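Local coordinates for CdiI immunity protein (Cupriavidus taiwanensis, PDB 5T87), which probably protects its own cell from the CdiA toxin of contact-dependent growth inhibition by binding it as the cognate immunity protein, at residues A[14-17]-A[18-22]; A[57-60]-A[61-64]. One frame throughout, in Å; residues are numbered along the deposited sequence.

Overall arrangement
Interaction 1 (residues 14-22) is the short helix 16-22 with its lead-in; interaction 2 (residues 57-64) is the run into helix 60-76. Both are local, i to i+3 or i+4 contacts in a mostly helical chain, and their centres lie about 16 Å apart. Arg58 joins them directly: its NH1 lies 2.5 Å from Leu20 O, a probable hydrogen bond that ties the last turn of the first helix to the lead-in of the second. Both contacts also pack side chains on helix 25-38, which they therefore share as a neighbour. The bound CdiA toxin chain reaches interaction 2 at Ser61, whereas it does not touch interaction 1.

Interaction 1. Residues A[14-17]-A[18-22]; sequences AEID and HVLAS
Three successive i to i+4 backbone hydrogen bonds, Val19 to Glu15, Leu20 to Ile16 and Ala21 to Asp17, wind residues 15-21 into the short alpha-helix 16-22. The bond from Leu20 N to Ile16 O measures 2.9 Å, and that from Ala21 N to Asp17 O, at 3.1 Å, is the most bent of the three, with an N-H...O angle of 137°. On the apolar side Ile16 and Leu20, one turn apart, lie side by side and point the same way. The CG2 branch of Ile16 meets CD1 of Leu20 at 4.1 Å; chi1 of -69° sets this methyl anti to the backbone N, while CG1 lies anti to the carbonyl carbon. With Val19, these two residues present the helix to helix 25-38, Ile16 on Ile35, Leu20 on Ala31 and Val19 on both Ala27 and Ala31, and the small alanines allow the branched side chains to come close. Val19 also packs back on its own helix, its CG2 3.3 Å from Glu15 O. Polar residues suit the exposed positions. Asp17 uses its carboxylate outside this turn, in a salt bridge from OD1 to NE of Arg48, which links the short helix to helix 42-53. At the last turn His18 O accepts twice, from Ser22 N and from the Ser22 hydroxyl, a common way for a helical serine to fold back on the preceding turn. Chi1 of 71° swings OG over this carbonyl, 3.0 Å from His18 O and above the carbonyl plane; the same OG stands 3.4 Å above the plane of the His18 ring, offset toward its rim.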
# COMPACT_ATOMS: atom_id res chain seq x y z
N ALA A 14 -5.63 20.28 5.27
CA ALA A 14 -5.95 21.01 6.50
C ALA A 14 -6.71 20.21 7.57
O ALA A 14 -6.68 20.57 8.74
CB ALA A 14 -6.72 22.27 6.16
N GLU A 15 -7.41 19.16 7.17
CA GLU A 15 -8.24 18.39 8.11
C GLU A 15 -7.52 17.16 8.68
O GLU A 15 -7.99 16.57 9.64
CB GLU A 15 -9.56 18.00 7.45
CG GLU A 15 -10.38 19.22 7.01
CD GLU A 15 -11.70 18.88 6.32
OE1 GLU A 15 -12.11 17.69 6.28
OE2 GLU A 15 -12.35 19.84 5.83
N ILE A 16 -6.37 16.83 8.11
CA ILE A 16 -5.71 15.54 8.34
C ILE A 16 -5.30 15.33 9.80
O ILE A 16 -5.61 14.29 10.40
CB ILE A 16 -4.49 15.38 7.40
CG1 ILE A 16 -4.94 15.21 5.94
CG2 ILE A 16 -3.60 14.20 7.80
CD1 ILE A 16 -5.42 13.82 5.58
N ASP A 17 -4.60 16.30 10.37
CA ASP A 17 -4.07 16.17 11.74
C ASP A 17 -5.17 16.03 12.79
O ASP A 17 -4.98 15.33 13.78
CB ASP A 17 -3.16 17.34 12.09
CG ASP A 17 -1.89 17.36 11.27
OD1 ASP A 17 -1.32 16.28 11.02
OD2 ASP A 17 -1.46 18.46 10.87
N HIS A 18 -6.30 16.70 12.57
CA HIS A 18 -7.45 16.52 13.44
C HIS A 18 -8.00 15.09 13.35
O HIS A 18 -8.28 14.46 14.37
CB HIS A 18 -8.55 17.54 13.14
CG HIS A 18 -9.74 17.39 14.03
ND1 HIS A 18 -11.01 17.13 13.55
CD2 HIS A 18 -9.85 17.40 15.38
CE1 HIS A 18 -11.86 17.02 14.56
NE2 HIS A 18 -11.18 17.17 15.68
N VAL A 19 -8.10 14.57 12.13
CA VAL A 19 -8.59 13.21 11.92
C VAL A 19 -7.68 12.19 12.59
O VAL A 19 -8.15 11.18 13.13
CB VAL A 19 -8.70 12.88 10.42
CG1 VAL A 19 -9.00 11.41 10.19
CG2 VAL A 19 -9.77 13.75 9.76
N LEU A 20 -6.37 12.43 12.55
CA LEU A 20 -5.41 11.50 13.14
C LEU A 20 -5.37 11.55 14.67
O LEU A 20 -4.93 10.59 15.30
CB LEU A 20 -4.00 11.79 12.61
CG LEU A 20 -3.71 11.48 11.14
CD1 LEU A 20 -2.26 11.83 10.87
CD2 LEU A 20 -3.98 10.02 10.82
N ALA A 21 -5.76 12.68 15.25
CA ALA A 21 -5.83 12.83 16.70
C ALA A 21 -7.09 12.17 17.26
O ALA A 21 -7.01 11.33 18.16
CB ALA A 21 -5.81 14.31 17.07
N SER A 22 -8.24 12.55 16.71
CA SER A 22 -9.54 12.22 17.27
C SER A 22 -10.24 11.02 16.62
O SER A 22 -11.02 10.33 17.29
CB SER A 22 -10.43 13.48 17.20
OG SER A 22 -10.83 13.78 15.87

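Interaction 2. Residues A[57-60]-A[61-64]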
# COMPACT_ATOMS: atom_id res chain seq x y z
N ASN A 57 -0.30 2.71 21.08
CA ASN A 57 -1.72 2.77 21.45
C ASN A 57 -2.68 2.72 20.27
O ASN A 57 -3.87 2.85 20.46
CB ASN A 57 -2.03 4.03 22.31
CG ASN A 57 -1.41 3.94 23.70
OD1 ASN A 57 -1.04 2.87 24.18
ND2 ASN A 57 -1.31 5.09 24.37
N ARG A 58 -2.17 2.50 19.05
CA ARG A 58 -3.01 2.27 17.87
C ARG A 58 -3.01 0.76 17.53
O ARG A 58 -2.01 0.07 17.75
CB ARG A 58 -2.51 3.11 16.70
CG ARG A 58 -2.85 4.59 16.81
CD ARG A 58 -4.24 4.84 16.23
NE ARG A 58 -4.83 6.14 16.57
CZ ARG A 58 -4.42 7.33 16.10
NH1 ARG A 58 -5.05 8.43 16.50
NH2 ARG A 58 -3.39 7.43 15.24
N PRO A 59 -4.13 0.24 16.99
CA PRO A 59 -4.21 -1.19 16.71
C PRO A 59 -3.31 -1.60 15.56
O PRO A 59 -3.01 -0.76 14.70
CB PRO A 59 -5.70 -1.39 16.36
CG PRO A 59 -6.11 -0.09 15.79
CD PRO A 59 -5.36 0.94 16.58
N ASP A 60 -2.87 -2.86 15.55
CA ASP A 60 -1.90 -3.36 14.57
C ASP A 60 -2.33 -3.11 13.13
O ASP A 60 -1.51 -2.79 12.28
CB ASP A 60 -1.67 -4.85 14.76
CG ASP A 60 -0.92 -5.18 16.05
OD1 ASP A 60 -0.26 -4.27 16.63
OD2 ASP A 60 -0.99 -6.34 16.48
N SER A 61 -3.63 -3.24 12.88
CA SER A 61 -4.22 -2.96 11.58
C SER A 61 -3.82 -1.59 11.06
O SER A 61 -3.43 -1.47 9.92
CB SER A 61 -5.76 -3.08 11.65
OG SER A 61 -6.30 -2.14 12.57
N LEU A 62 -3.90 -0.58 11.91
CA LEU A 62 -3.62 0.80 11.49
C LEU A 62 -2.14 1.07 11.30
O LEU A 62 -1.75 1.76 10.34
CB LEU A 62 -4.20 1.81 12.48
CG LEU A 62 -5.73 1.98 12.41
CD1 LEU A 62 -6.17 3.05 13.40
CD2 LEU A 62 -6.19 2.32 10.98
N ARG A 63 -1.33 0.52 12.20
CA ARG A 63 0.12 0.66 12.15
C ARG A 63 0.67 0.03 10.89
O ARG A 63 1.49 0.61 10.19
CB ARG A 63 0.75 0.04 13.39
CG ARG A 63 0.33 0.77 14.66
CD ARG A 63 0.77 0.09 15.93
NE ARG A 63 2.22 0.14 16.07
CZ ARG A 63 3.02 -0.91 16.24
NH1 ARG A 63 2.56 -2.16 16.31
NH2 ARG A 63 4.32 -0.70 16.35
N SER A 64 0.16 -1.16 10.59
CA SER A 64 0.54 -1.89 9.40
C SER A 64 0.14 -1.15 8.12
O SER A 64 0.92 -1.08 7.16
CB SER A 64 -0.08 -3.29 9.44
OG SER A 64 0.56 -4.16 8.52
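Helix 60-76 begins here, with Pro59 as its N-cap residue and the extended Arg58 leading in. Pro59 has no backbone N-H, but at the N-cap no bond back into a preceding turn is needed, and its carbonyl starts the helical bonding by accepting twice. Arg63 N approaches Pro59 O in the carbonyl plane at 3.3 Å, and Leu62 N comes in from above that plane at 2.9 Å. The following bond, Ser64 N to Asp60 O, is already a regular i to i+4 link. Asp60 suits the first turn, where its negative charge probably interacts favourably with the positive end of the helix dipole. Its side chain and that of Arg63 lie alongside each other, and OD1 meets NH1 of Arg63 at 3.5 Å in a rather long salt bridge. OD1 sits at the guanidinium edge, but the carboxylate and guanidinium planes are turned 51° apart, which makes this a one-oxygen contact rather than a flat paired one. Arg63 CD lies 3.3 Å from Arg58 O, and the bend at chi3 (68°), about the CG-CD bond, sets the direction of NE, which gives a weak hydrogen bond to Ala53 O at the end of helix 42-53. The side chains of Arg63 and Asp60 both touch Ala97 of helix 96-114. On another side of the turn the buried Leu62 turns CD1 to the lead-in, touching Arg58 CD and Pro59 CD, each at 3.9 Å. Arg58 and Leu62 both pack on Ile28 of helix 25-38. Ser61 packs against Leu41 of the CdiA toxin chain, so this turn borders the toxin interface. An N-cap carbonyl taking the first i+3 and i+4 N-H groups, followed by an acid at N1, is typical of an alpha-helix N-terminus.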